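Local coordinates for M152 protein (Murid herpesvirus 1, PDB 4G59) that probably acts as a viral immune evasin with an MHC class I-like fold that binds host NKG2D ligands of the RAE-1 family, at residues Thr118-Thr123 and Val128-Ser133; Phe250-Pro255 and Ala260-Ser265; Asp16-Leu21 and Lys174-Asp179; Phe106-Leu111 and Ser155-Asn160; Leu188-Asn191 and Tyr196-Cys199. All blocks are in the same frame, centred on the assembly; numbering follows the deposited sequence.

Contact 1: residues Thr118-Thr123 and Val128-Ser133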
# COMPACT_ATOMS: atom_id res chain seq x y z
N THR B 118 -6.74 -2.80 13.88
CA THR B 118 -7.30 -4.14 14.07
C THR B 118 -8.38 -4.14 15.17
O THR B 118 -8.11 -3.78 16.31
CB THR B 118 -6.22 -5.16 14.44
OG1 THR B 118 -5.21 -5.18 13.43
CG2 THR B 118 -6.81 -6.56 14.56
N LEU B 119 -9.61 -4.53 14.81
CA LEU B 119 -10.73 -4.55 15.75
C LEU B 119 -10.95 -5.90 16.43
O LEU B 119 -11.23 -5.94 17.63
CB LEU B 119 -12.02 -4.17 15.05
CG LEU B 119 -11.96 -3.04 14.03
CD1 LEU B 119 -13.27 -2.94 13.27
CD2 LEU B 119 -11.62 -1.74 14.72
N THR B 120 -10.85 -6.99 15.68
CA THR B 120 -11.16 -8.31 16.21
C THR B 120 -10.20 -9.40 15.72
O THR B 120 -9.75 -9.39 14.56
CB THR B 120 -12.58 -8.75 15.82
OG1 THR B 120 -12.72 -8.74 14.40
CG2 THR B 120 -13.62 -7.84 16.42
N ARG B 121 -9.89 -10.35 16.61
CA ARG B 121 -9.16 -11.56 16.23
C ARG B 121 -10.00 -12.79 16.58
O ARG B 121 -10.36 -13.00 17.75
CB ARG B 121 -7.80 -11.64 16.95
CG ARG B 121 -6.85 -12.64 16.29
CD ARG B 121 -5.78 -13.20 17.21
NE ARG B 121 -4.91 -12.17 17.78
CZ ARG B 121 -4.99 -11.76 19.04
NH1 ARG B 121 -5.90 -12.29 19.86
NH2 ARG B 121 -4.17 -10.83 19.50
N TYR B 122 -10.32 -13.60 15.57
CA TYR B 122 -11.12 -14.80 15.77
C TYR B 122 -10.26 -16.04 15.58
O TYR B 122 -9.70 -16.28 14.49
CB TYR B 122 -12.33 -14.82 14.83
CG TYR B 122 -13.11 -16.11 14.80
CD1 TYR B 122 -13.62 -16.67 15.97
CD2 TYR B 122 -13.36 -16.77 13.60
CE1 TYR B 122 -14.34 -17.85 15.94
CE2 TYR B 122 -14.09 -17.95 13.56
CZ TYR B 122 -14.57 -18.49 14.74
OH TYR B 122 -15.29 -19.66 14.72
N THR B 123 -10.13 -16.80 16.67
CA THR B 123 -9.50 -18.11 16.68
C THR B 123 -10.62 -19.06 17.09
O THR B 123 -11.48 -18.69 17.90
CB THR B 123 -8.35 -18.17 17.71
OG1 THR B 123 -8.42 -17.04 18.59
CG2 THR B 123 -7.03 -18.14 16.99
N VAL B 128 -14.12 -14.57 19.83
CA VAL B 128 -13.71 -13.36 19.17
C VAL B 128 -13.13 -12.47 20.23
O VAL B 128 -13.79 -12.17 21.21
CB VAL B 128 -14.88 -12.68 18.50
CG1 VAL B 128 -14.38 -11.47 17.72
CG2 VAL B 128 -15.53 -13.64 17.58
N GLU B 129 -11.88 -12.08 20.05
CA GLU B 129 -11.23 -11.16 20.94
C GLU B 129 -11.34 -9.79 20.29
O GLU B 129 -10.97 -9.62 19.13
CB GLU B 129 -9.77 -11.55 21.08
CG GLU B 129 -8.97 -10.72 22.03
CD GLU B 129 -7.56 -11.24 22.17
OE1 GLU B 129 -7.27 -12.34 21.64
OE2 GLU B 129 -6.74 -10.55 22.81
N THR B 130 -11.88 -8.82 21.03
CA THR B 130 -11.97 -7.44 20.54
C THR B 130 -10.70 -6.69 20.90
O THR B 130 -10.36 -6.57 22.08
CB THR B 130 -13.19 -6.70 21.13
OG1 THR B 130 -14.39 -7.20 20.52
CG2 THR B 130 -13.09 -5.23 20.85
N LEU B 131 -10.01 -6.18 19.88
CA LEU B 131 -8.73 -5.49 20.04
C LEU B 131 -8.85 -3.98 19.85
O LEU B 131 -7.95 -3.23 20.23
CB LEU B 131 -7.72 -6.04 19.03
CG LEU B 131 -7.52 -7.55 19.06
CD1 LEU B 131 -6.45 -7.96 18.10
CD2 LEU B 131 -7.16 -7.97 20.46
N GLY B 132 -9.95 -3.54 19.24
CA GLY B 132 -10.15 -2.13 18.96
C GLY B 132 -11.57 -1.74 18.60
O GLY B 132 -12.43 -2.60 18.36
N SER B 133 -11.83 -0.43 18.56
CA SER B 133 -13.12 0.09 18.09
C SER B 133 -12.89 1.08 16.95
O SER B 133 -11.91 1.83 16.97
CB SER B 133 -13.90 0.75 19.23
OG SER B 133 -15.31 0.69 18.99

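Contact 2: residues Phe250-Pro255 and Ala260-Ser265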
# COMPACT_ATOMS: atom_id res chain seq x y z
N PHE B 250 22.84 -0.70 0.26
CA PHE B 250 21.51 -1.25 0.45
C PHE B 250 21.67 -2.74 0.64
O PHE B 250 22.43 -3.38 -0.08
CB PHE B 250 20.66 -0.98 -0.78
CG PHE B 250 20.26 0.47 -0.93
CD1 PHE B 250 19.10 0.94 -0.37
CD2 PHE B 250 21.06 1.36 -1.65
CE1 PHE B 250 18.72 2.27 -0.50
CE2 PHE B 250 20.69 2.71 -1.79
CZ PHE B 250 19.52 3.16 -1.21
N VAL B 251 20.97 -3.30 1.63
CA VAL B 251 20.95 -4.75 1.80
C VAL B 251 19.55 -5.26 1.49
O VAL B 251 18.56 -4.76 2.03
CB VAL B 251 21.37 -5.19 3.22
CG1 VAL B 251 21.37 -6.72 3.32
CG2 VAL B 251 22.74 -4.65 3.54
N ILE B 252 19.50 -6.24 0.59
CA ILE B 252 18.25 -6.84 0.17
C ILE B 252 18.31 -8.29 0.60
O ILE B 252 19.21 -9.02 0.20
CB ILE B 252 18.11 -6.79 -1.35
CG1 ILE B 252 18.11 -5.35 -1.83
CG2 ILE B 252 16.83 -7.44 -1.77
CD1 ILE B 252 18.23 -5.20 -3.36
N SER B 253 17.37 -8.71 1.44
CA SER B 253 17.43 -10.05 1.97
C SER B 253 16.17 -10.86 1.68
O SER B 253 15.06 -10.34 1.66
CB SER B 253 17.70 -10.00 3.46
OG SER B 253 16.53 -9.63 4.14
N SER B 254 16.37 -12.15 1.43
CA SER B 254 15.30 -13.05 1.01
C SER B 254 15.08 -14.11 2.08
O SER B 254 16.03 -14.57 2.71
CB SER B 254 15.70 -13.73 -0.29
OG SER B 254 14.88 -14.85 -0.54
N PRO B 255 13.81 -14.48 2.30
CA PRO B 255 13.55 -15.48 3.34
C PRO B 255 14.20 -16.82 2.99
O PRO B 255 14.38 -17.64 3.87
CB PRO B 255 12.01 -15.63 3.32
CG PRO B 255 11.49 -14.44 2.56
CD PRO B 255 12.58 -13.95 1.67
N ALA B 260 21.73 -9.70 -0.87
CA ALA B 260 22.62 -9.01 -1.78
C ALA B 260 22.90 -7.61 -1.28
O ALA B 260 22.01 -6.93 -0.74
CB ALA B 260 22.02 -8.95 -3.17
N THR B 261 24.14 -7.15 -1.43
CA THR B 261 24.45 -5.77 -1.11
C THR B 261 24.53 -5.04 -2.44
O THR B 261 25.06 -5.60 -3.43
CB THR B 261 25.78 -5.64 -0.34
OG1 THR B 261 26.83 -6.21 -1.14
CG2 THR B 261 25.73 -6.40 0.96
N VAL B 262 23.99 -3.83 -2.48
CA VAL B 262 24.03 -3.03 -3.69
C VAL B 262 24.57 -1.69 -3.28
O VAL B 262 24.05 -1.07 -2.35
CB VAL B 262 22.64 -2.83 -4.32
CG1 VAL B 262 22.78 -2.32 -5.73
CG2 VAL B 262 21.82 -4.12 -4.30
N LYS B 263 25.62 -1.23 -3.97
CA LYS B 263 26.25 0.04 -3.62
C LYS B 263 27.11 0.52 -4.76
O LYS B 263 27.25 -0.19 -5.76
CB LYS B 263 27.10 -0.13 -2.38
CG LYS B 263 28.27 -1.03 -2.61
CD LYS B 263 29.21 -0.93 -1.43
CE LYS B 263 30.50 -1.64 -1.76
NZ LYS B 263 31.26 -1.07 -2.93
N TYR B 264 27.68 1.72 -4.64
CA TYR B 264 28.60 2.23 -5.65
C TYR B 264 30.07 1.90 -5.29
O TYR B 264 30.45 1.92 -4.11
CB TYR B 264 28.47 3.75 -5.79
CG TYR B 264 27.14 4.29 -6.28
CD1 TYR B 264 26.29 4.99 -5.42
CD2 TYR B 264 26.76 4.16 -7.62
CE1 TYR B 264 25.08 5.51 -5.87
CE2 TYR B 264 25.54 4.68 -8.08
CZ TYR B 264 24.71 5.35 -7.20
OH TYR B 264 23.51 5.87 -7.65
N SER B 265 30.89 1.60 -6.30
CA SER B 265 32.34 1.51 -6.06
C SER B 265 33.14 2.14 -7.19
O SER B 265 32.59 2.35 -8.28
CB SER B 265 32.81 0.07 -5.83
OG SER B 265 32.61 -0.35 -4.49

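Contact 3: residues Asp16-Leu21 and Lys174-Asp179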
# COMPACT_ATOMS: atom_id res chain seq x y z
N ASP B 16 14.22 -23.52 3.25
CA ASP B 16 13.01 -24.03 2.64
C ASP B 16 11.81 -23.43 3.37
O ASP B 16 11.55 -23.75 4.51
CB ASP B 16 12.97 -25.56 2.74
CG ASP B 16 11.72 -26.16 2.11
OD1 ASP B 16 11.13 -25.54 1.19
OD2 ASP B 16 11.34 -27.26 2.55
N ILE B 17 11.09 -22.54 2.69
CA ILE B 17 9.99 -21.82 3.31
C ILE B 17 8.63 -22.49 3.12
O ILE B 17 7.62 -21.92 3.49
CB ILE B 17 9.88 -20.44 2.72
CG1 ILE B 17 9.72 -20.55 1.21
CG2 ILE B 17 11.12 -19.61 3.07
CD1 ILE B 17 9.23 -19.30 0.58
N CYS B 18 8.61 -23.68 2.53
CA CYS B 18 7.35 -24.31 2.15
C CYS B 18 6.79 -25.28 3.18
O CYS B 18 5.73 -25.88 2.95
CB CYS B 18 7.49 -25.00 0.81
SG CYS B 18 7.69 -23.84 -0.53
N GLN B 19 7.48 -25.44 4.30
CA GLN B 19 6.93 -26.25 5.39
C GLN B 19 6.01 -25.45 6.28
O GLN B 19 6.13 -24.22 6.36
CB GLN B 19 8.04 -26.86 6.25
CG GLN B 19 8.47 -28.23 5.79
CD GLN B 19 9.67 -28.17 4.90
OE1 GLN B 19 10.77 -27.84 5.35
NE2 GLN B 19 9.48 -28.49 3.62
N ASP B 20 5.10 -26.16 6.95
CA ASP B 20 4.08 -25.54 7.79
C ASP B 20 3.36 -24.48 6.99
O ASP B 20 3.32 -23.31 7.40
CB ASP B 20 4.69 -24.96 9.07
CG ASP B 20 5.16 -26.03 10.01
OD1 ASP B 20 5.33 -27.18 9.55
OD2 ASP B 20 5.36 -25.74 11.21
N LEU B 21 2.83 -24.89 5.85
CA LEU B 21 2.28 -23.96 4.88
C LEU B 21 1.11 -23.23 5.50
O LEU B 21 0.27 -23.83 6.19
CB LEU B 21 1.89 -24.68 3.57
CG LEU B 21 1.50 -23.80 2.38
CD1 LEU B 21 1.92 -24.39 1.07
CD2 LEU B 21 0.00 -23.58 2.35
N LYS B 174 7.41 -24.13 -6.57
CA LYS B 174 7.76 -23.44 -7.83
C LYS B 174 8.52 -22.14 -7.54
O LYS B 174 9.53 -21.83 -8.19
CB LYS B 174 6.50 -23.18 -8.67
CG LYS B 174 6.75 -22.44 -9.97
CD LYS B 174 7.54 -23.31 -10.95
CE LYS B 174 7.67 -22.63 -12.30
NZ LYS B 174 8.36 -23.51 -13.28
N ILE B 175 8.06 -21.41 -6.52
CA ILE B 175 8.70 -20.16 -6.10
C ILE B 175 10.12 -20.37 -5.59
O ILE B 175 11.06 -19.69 -6.03
CB ILE B 175 7.91 -19.51 -4.98
CG1 ILE B 175 6.55 -19.02 -5.47
CG2 ILE B 175 8.71 -18.37 -4.37
CD1 ILE B 175 5.57 -18.64 -4.27
N VAL B 176 10.26 -21.31 -4.66
CA VAL B 176 11.56 -21.75 -4.17
C VAL B 176 12.45 -22.15 -5.35
O VAL B 176 13.61 -21.76 -5.40
CB VAL B 176 11.39 -22.92 -3.18
CG1 VAL B 176 12.64 -23.78 -3.11
CG2 VAL B 176 11.07 -22.38 -1.82
N ALA B 177 11.88 -22.89 -6.31
CA ALA B 177 12.61 -23.39 -7.49
C ALA B 177 13.11 -22.31 -8.43
O ALA B 177 14.12 -22.51 -9.11
CB ALA B 177 11.75 -24.42 -8.30
N MET B 178 12.40 -21.19 -8.52
CA MET B 178 12.77 -20.17 -9.51
C MET B 178 13.68 -19.16 -8.87
O MET B 178 14.29 -18.35 -9.56
CB MET B 178 11.55 -19.41 -10.04
CG MET B 178 10.50 -20.23 -10.72
SD MET B 178 9.33 -19.16 -11.58
CE MET B 178 9.15 -17.81 -10.43
N ASP B 179 13.75 -19.20 -7.55
CA ASP B 179 14.43 -18.16 -6.79
C ASP B 179 15.94 -18.21 -6.97
O ASP B 179 16.63 -19.07 -6.43
CB ASP B 179 14.06 -18.25 -5.30
CG ASP B 179 14.98 -17.45 -4.41
OD1 ASP B 179 15.34 -16.31 -4.77
OD2 ASP B 179 15.33 -17.97 -3.34

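Contact 4: residues Phe106-Leu111 and Ser155-Asn160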
# COMPACT_ATOMS: atom_id res chain seq x y z
N PHE B 106 -6.00 -28.42 9.66
CA PHE B 106 -6.77 -27.23 9.32
C PHE B 106 -7.00 -26.27 10.49
O PHE B 106 -7.51 -26.66 11.53
CB PHE B 106 -8.12 -27.56 8.69
CG PHE B 106 -8.79 -26.36 8.10
CD1 PHE B 106 -8.48 -25.95 6.81
CD2 PHE B 106 -9.66 -25.59 8.86
CE1 PHE B 106 -9.06 -24.82 6.26
CE2 PHE B 106 -10.25 -24.45 8.33
CZ PHE B 106 -9.95 -24.07 7.02
N GLU B 107 -6.65 -25.01 10.29
CA GLU B 107 -6.84 -23.99 11.30
C GLU B 107 -6.81 -22.59 10.70
O GLU B 107 -5.89 -22.24 9.95
CB GLU B 107 -5.77 -24.12 12.39
CG GLU B 107 -5.95 -23.15 13.54
CD GLU B 107 -4.90 -23.34 14.61
OE1 GLU B 107 -3.89 -24.02 14.32
OE2 GLU B 107 -5.10 -22.82 15.73
N CYS B 108 -7.81 -21.77 11.05
CA CYS B 108 -7.82 -20.38 10.61
C CYS B 108 -7.71 -19.40 11.74
O CYS B 108 -8.14 -19.67 12.86
CB CYS B 108 -9.07 -20.06 9.79
SG CYS B 108 -8.88 -20.45 8.07
N THR B 109 -7.09 -18.27 11.45
CA THR B 109 -7.21 -17.08 12.28
C THR B 109 -7.83 -15.99 11.42
O THR B 109 -7.37 -15.74 10.29
CB THR B 109 -5.86 -16.63 12.84
OG1 THR B 109 -5.40 -17.59 13.79
CG2 THR B 109 -6.01 -15.30 13.55
N VAL B 110 -8.87 -15.33 11.92
CA VAL B 110 -9.52 -14.27 11.16
C VAL B 110 -9.27 -12.92 11.81
O VAL B 110 -9.55 -12.71 12.99
CB VAL B 110 -11.03 -14.53 11.02
CG1 VAL B 110 -11.69 -13.52 10.09
CG2 VAL B 110 -11.27 -15.94 10.52
N LEU B 111 -8.72 -11.99 11.03
CA LEU B 111 -8.54 -10.62 11.50
C LEU B 111 -9.46 -9.67 10.75
O LEU B 111 -9.71 -9.85 9.55
CB LEU B 111 -7.09 -10.17 11.32
CG LEU B 111 -6.03 -10.93 12.09
CD1 LEU B 111 -4.65 -10.49 11.62
CD2 LEU B 111 -6.19 -10.64 13.55
N SER B 155 -15.70 -22.92 5.67
CA SER B 155 -15.99 -24.28 5.22
C SER B 155 -15.51 -24.54 3.79
O SER B 155 -15.14 -25.67 3.45
CB SER B 155 -17.49 -24.56 5.28
OG SER B 155 -18.06 -24.54 3.98
N ILE B 156 -15.51 -23.51 2.95
CA ILE B 156 -14.99 -23.67 1.60
C ILE B 156 -13.52 -24.09 1.65
O ILE B 156 -13.06 -24.93 0.86
CB ILE B 156 -15.11 -22.39 0.81
CG1 ILE B 156 -16.59 -22.02 0.65
CG2 ILE B 156 -14.47 -22.54 -0.56
CD1 ILE B 156 -16.80 -20.61 0.10
N LEU B 157 -12.80 -23.52 2.62
CA LEU B 157 -11.38 -23.79 2.84
C LEU B 157 -11.19 -25.12 3.56
O LEU B 157 -10.38 -25.94 3.14
CB LEU B 157 -10.73 -22.64 3.62
CG LEU B 157 -10.12 -21.41 2.91
CD1 LEU B 157 -10.71 -21.11 1.53
CD2 LEU B 157 -10.18 -20.18 3.80
N ARG B 158 -11.94 -25.35 4.65
CA ARG B 158 -11.82 -26.60 5.41
C ARG B 158 -12.20 -27.86 4.62
O ARG B 158 -11.46 -28.84 4.63
CB ARG B 158 -12.61 -26.52 6.72
CG ARG B 158 -12.45 -27.74 7.62
CD ARG B 158 -13.10 -27.53 8.99
NE ARG B 158 -14.21 -26.59 8.90
CZ ARG B 158 -14.32 -25.48 9.63
NH1 ARG B 158 -13.40 -25.18 10.54
NH2 ARG B 158 -15.37 -24.68 9.46
N ASP B 159 -13.34 -27.82 3.93
CA ASP B 159 -13.81 -28.98 3.18
C ASP B 159 -12.91 -29.32 2.00
O ASP B 159 -13.03 -30.39 1.40
CB ASP B 159 -15.23 -28.75 2.66
CG ASP B 159 -16.26 -28.58 3.77
OD1 ASP B 159 -15.91 -28.59 4.98
OD2 ASP B 159 -17.43 -28.40 3.42
N ASN B 160 -12.01 -28.41 1.66
CA ASN B 160 -11.08 -28.62 0.56
C ASN B 160 -9.63 -28.51 1.01
O ASN B 160 -8.76 -28.21 0.20
CB ASN B 160 -11.30 -27.59 -0.52
CG ASN B 160 -12.65 -27.68 -1.16
OD1 ASN B 160 -12.90 -28.54 -2.01
ND2 ASN B 160 -13.54 -26.76 -0.79

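Contact 5: residues Leu188-Asn191 and Tyr196-Cys199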
# COMPACT_ATOMS: atom_id res chain seq x y z
N LEU B 188 20.64 1.42 -9.25
CA LEU B 188 20.67 2.55 -8.34
C LEU B 188 20.43 3.82 -9.14
O LEU B 188 20.82 3.89 -10.31
CB LEU B 188 22.03 2.65 -7.66
CG LEU B 188 22.48 1.59 -6.67
CD1 LEU B 188 23.94 1.84 -6.34
CD2 LEU B 188 21.61 1.62 -5.41
N TYR B 189 19.82 4.82 -8.52
CA TYR B 189 19.76 6.14 -9.13
C TYR B 189 20.14 7.19 -8.12
O TYR B 189 19.71 7.14 -6.95
CB TYR B 189 18.35 6.47 -9.62
CG TYR B 189 18.30 7.78 -10.38
CD1 TYR B 189 18.70 7.84 -11.71
CD2 TYR B 189 17.86 8.95 -9.79
CE1 TYR B 189 18.66 9.02 -12.43
CE2 TYR B 189 17.81 10.15 -10.51
CZ TYR B 189 18.22 10.16 -11.82
OH TYR B 189 18.19 11.32 -12.56
N SER B 190 20.95 8.15 -8.55
CA SER B 190 21.28 9.29 -7.70
C SER B 190 20.71 10.54 -8.30
O SER B 190 20.98 10.86 -9.46
CB SER B 190 22.78 9.43 -7.53
OG SER B 190 23.28 8.32 -6.82
N ASN B 191 19.91 11.25 -7.53
CA ASN B 191 19.42 12.54 -7.96
C ASN B 191 20.29 13.59 -7.28
O ASN B 191 20.20 13.80 -6.06
CB ASN B 191 17.94 12.71 -7.59
CG ASN B 191 17.35 14.00 -8.11
OD1 ASN B 191 17.97 15.07 -8.05
ND2 ASN B 191 16.12 13.92 -8.62
N TYR B 196 18.66 12.55 -3.16
CA TYR B 196 18.05 11.23 -2.99
C TYR B 196 18.80 10.14 -3.76
O TYR B 196 19.33 10.38 -4.85
CB TYR B 196 16.60 11.23 -3.47
CG TYR B 196 15.71 12.19 -2.74
CD1 TYR B 196 16.11 12.79 -1.55
CD2 TYR B 196 14.46 12.51 -3.25
CE1 TYR B 196 15.28 13.68 -0.87
CE2 TYR B 196 13.62 13.40 -2.59
CZ TYR B 196 14.03 13.98 -1.40
OH TYR B 196 13.20 14.87 -0.74
N VAL B 197 18.82 8.93 -3.20
CA VAL B 197 19.27 7.75 -3.93
C VAL B 197 18.16 6.70 -3.83
O VAL B 197 17.64 6.44 -2.74
CB VAL B 197 20.55 7.17 -3.32
CG1 VAL B 197 21.00 5.92 -4.10
CG2 VAL B 197 21.66 8.22 -3.34
N SER B 198 17.79 6.10 -4.95
CA SER B 198 16.84 4.99 -4.94
C SER B 198 17.60 3.70 -5.23
O SER B 198 18.61 3.71 -5.96
CB SER B 198 15.76 5.16 -6.01
OG SER B 198 16.31 5.21 -7.32
N CYS B 199 17.14 2.60 -4.63
CA CYS B 199 17.65 1.27 -5.01
C CYS B 199 16.48 0.41 -5.47
O CYS B 199 15.45 0.35 -4.79
CB CYS B 199 18.34 0.59 -3.82
SG CYS B 199 19.02 -1.07 -4.16

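Contact 1: residues Thr118-Thr123 and Val128-Ser133
Leu119 O is gripped by two amides of the facing chain, Leu131 N at 2.6 Å and Gly132 N at 3.2 Å, which reach it from the same face of its carbonyl plane. This two-to-one pattern recalls a classic beta bulge and comes just where regular pairing ends. Further along, Arg121 and Glu129 exchange a pair of backbone bonds, the straighter being Glu129 N to Arg121 O (175° at the hydrogen). Their side chains run side by side as opposite charges, although the modelled closeness of the charged groups is doubtful. Over one face of the guanidinium, toward its rim, lies the methyl Leu131 CD1, 3.9 Å from Arg121 NH2. The two segments form the beta hairpin at one edge of the MHC class I-like platform sheet. On the sheet face opposite Arg121, beta-branched residues favour the extended chain: Val128 CG1 slants against Thr120 CB at 3.8 Å, while CG2, the other branch of Val128, meets Tyr122 CD1 at 3.9 Å with the two side chains about perpendicular. Helix 142-148 covers this face, Ile145 meeting Thr120 and Ala146 meeting Val128. Thr120 satisfies its buried hydroxyl with Gln112 OE1 on the neighbouring strand.

Contact 2: residues Phe250-Pro255 and Ala260-Ser265
Phe250 and Ile252 each form a hydrogen-bonded antiparallel pair, with Val262 and Ala260 respectively, while Val251 and Thr261 make the non-hydrogen-bonded pair between them, the strand axes lying 4.8 Å apart at 156°. Four backbone bonds of similar length result; that from Ile252 N to Ala260 O is 2.9 Å and the straightest, at 171°. Between them, Thr261 CA sends a weaker C-H contact to Phe250 O at 3.3 Å.

Large apolar groups fill one face. The ring of Phe250 swings to the side of its own backbone N (chi1 -71°), the N-H of which already holds Val262 O; the ring also turns its edge to that same oxygen, with CD2 3.9 Å away and the oxygen near the ring plane. Ile252 reaches diagonally: its extended arm carries CD1 to 3.9 Å from Val262 CG2, a contact of methyl groups that suits two branched aliphatic side chains, which also favour the extended strand. Ala260, with its single methyl, fits opposite Ile252. On the other face Val251 CG2 and Thr261 CG2 pass at 4.3 Å, a looser pairing in which Thr261 also packs on Arg8 and Phe10 of strand 5-11.

The face of Phe250, Ile252 and Val262 rests on strands 185-191 and 196-203 of the second sheet, whereas Ser253 touches the N-linked sugar on Asn210. Two antiparallel sheets packed face to face through such residues form a beta sandwich, consistent with the immunoglobulin-like domain expected below an MHC class I-like platform.

Contact 3: residues Asp16-Leu21 and Lys174-Asp179
Ile17 and Val176 are turned so that single branches meet: chi1 of 56° sets Ile17 CG1 between its own backbone N and carbonyl carbon, and chi1 of 155° leaves Val176 CG2 on the N side of its residue, facing the loop. The junction belongs to the MHC class I-like platform, where the last turns of helix 161-178 are tied to the loop between strands 5-11 and 22-31. Val176 CG2 is the shared point of contact. It lies 3.8 Å from Ile17 CG1, the two side chains sliding past one another in opposite directions, and 3.9 Å from Cys18 SG. A branched residue is apt at this place, because one methyl, CG2, can be offered to the loop.

The stronger fastening is covalent. Cys18 is joined by a disulfide to Cys172, one turn earlier on the same helix, so the apolar touch at Val176 merely continues a junction that the sulfur bridge has already fixed. Ile17 also packs on Cys172 and on Leu207. The helix ends at Met178, and Asp179 is the first residue to leave helical torsions; its carboxylate makes a salt bridge with Arg14 and is hydrogen-bonded to Thr256 and Trp258, which tie the helix exit to the hairpin of strands 250-253 and 258-264.

Within the loop, the carboxylate of Asp16 folds back over the next two residues as a weak Asx turn, in which Cys18 N reaches Asp16 OD1 at 3.4 Å with an angle of 159° at the hydrogen.

Contact 4: residues Phe106-Leu111 and Ser155-Asn160
Phe106 lays its ring flat against the backbone of Arg158, with CA of that residue over one face: the CH-pi contact measures 3.5 Å from Arg158 CA to the ring centroid and lies only 18° off the ring normal. The arginine chain continues over the same aromatic group, CB at 3.5 Å from Phe106 CE2 and CG at 3.7 Å from Phe106 CD2, so the backbone and the aliphatic stem, more than the charged end, do the touching. The two side chains cross at about a right angle, and the guanidinium is turned 64° from the ring plane; the charged end thus stands obliquely near the ring instead of stacking on it. An exposed site suits arginine well, since its methylenes can pack while the charge reaches outward.

The chi1 of -169° carries the ring of Phe106 away from its own backbone N and out to the helix. There its far end also meets Leu157, whose CB is 3.8 Å from Phe106 CZ. Leu157, buried, points inward between strand and helix: its CD2 comes within 4.5 Å of Cys108 SG, and the residue packs further on Phe73 of helix 68-89. Cys108 is bonded to Cys101 by a disulfide that links neighbouring strands beneath the helix. Ile154, one residue ahead of the segment, adds its side chain to both Phe106 and Val110.

Short helix 154-158, packed against the start of strand 106-114 and followed at once by helix 161-178, reflects the segmented helical rim over a beta floor that characterises the MHC class I-like platform.

Contact 5: residues Leu188-Asn191 and Tyr196-Cys199
Tyr189 and Ser198 exchange both backbone hydrogen bonds, Tyr189 N to Ser198 O and Ser198 N to Tyr189 O, each 3.0 Å long. A third bond, from Asn191 N to Tyr196 O at 2.9 Å, is nearly straight (171°). The side-chain oxygen of Asn191 takes up the backbone N of Asn194, a polar bond within the loop that joins the two strands.

Packing follows the alternation of the strands. On one face Ser198 holds its hydroxyl between backbone N and carbonyl carbon (chi1 61°), which brings OG to 3.3 Å from Tyr189 CB; a small residue lets the hydroxyl lie close against that carbon. On the other face Leu188 bends its CD2 branch across to Cys199, 3.8 Å from CB. Val197 CG1 comes within 3.4 Å of Tyr189 O, and its second methyl, CG2, lies 3.8 Å from Ser190 OG, whose hydroxyl is hydrogen-bonded to Tyr264 OH.

Leu188, Val197 and Cys199 pack on Phe250 of the opposing sheet. Tyr189 and Tyr196 meet the chain of another protein: a basic side chain there makes a cation-pi contact with Tyr189, and an aromatic side chain meets Tyr196 edge to face. Such an antiparallel hairpin at the edge of one sheet of a sandwich is consistent with an immunoglobulin-like domain that probably also contributes to binding a partner.

In the fold
Contacts 1 and 4 share the platform sheet: Val110 O accepts from Tyr122 N at 2.8 Å, and Arg121 CG packs on Leu111 CD2 at 3.5 Å. Contacts 2 and 5 belong to the facing sheets of the other domain, their centres about 14 Å apart, with Phe250 CG only 3.5 Å from Cys199 CB. Contact 3 lies between the two groups; Ile17 CG2 reaches Pro255 O at 3.9 Å, bringing the loop that packs on the platform helix against the sandwich. The distance from contact 4 to contact 5 is about 44 Å between centres, on opposite sides of the chain's centre. Among the five, contact 5 alone touches the partner protein.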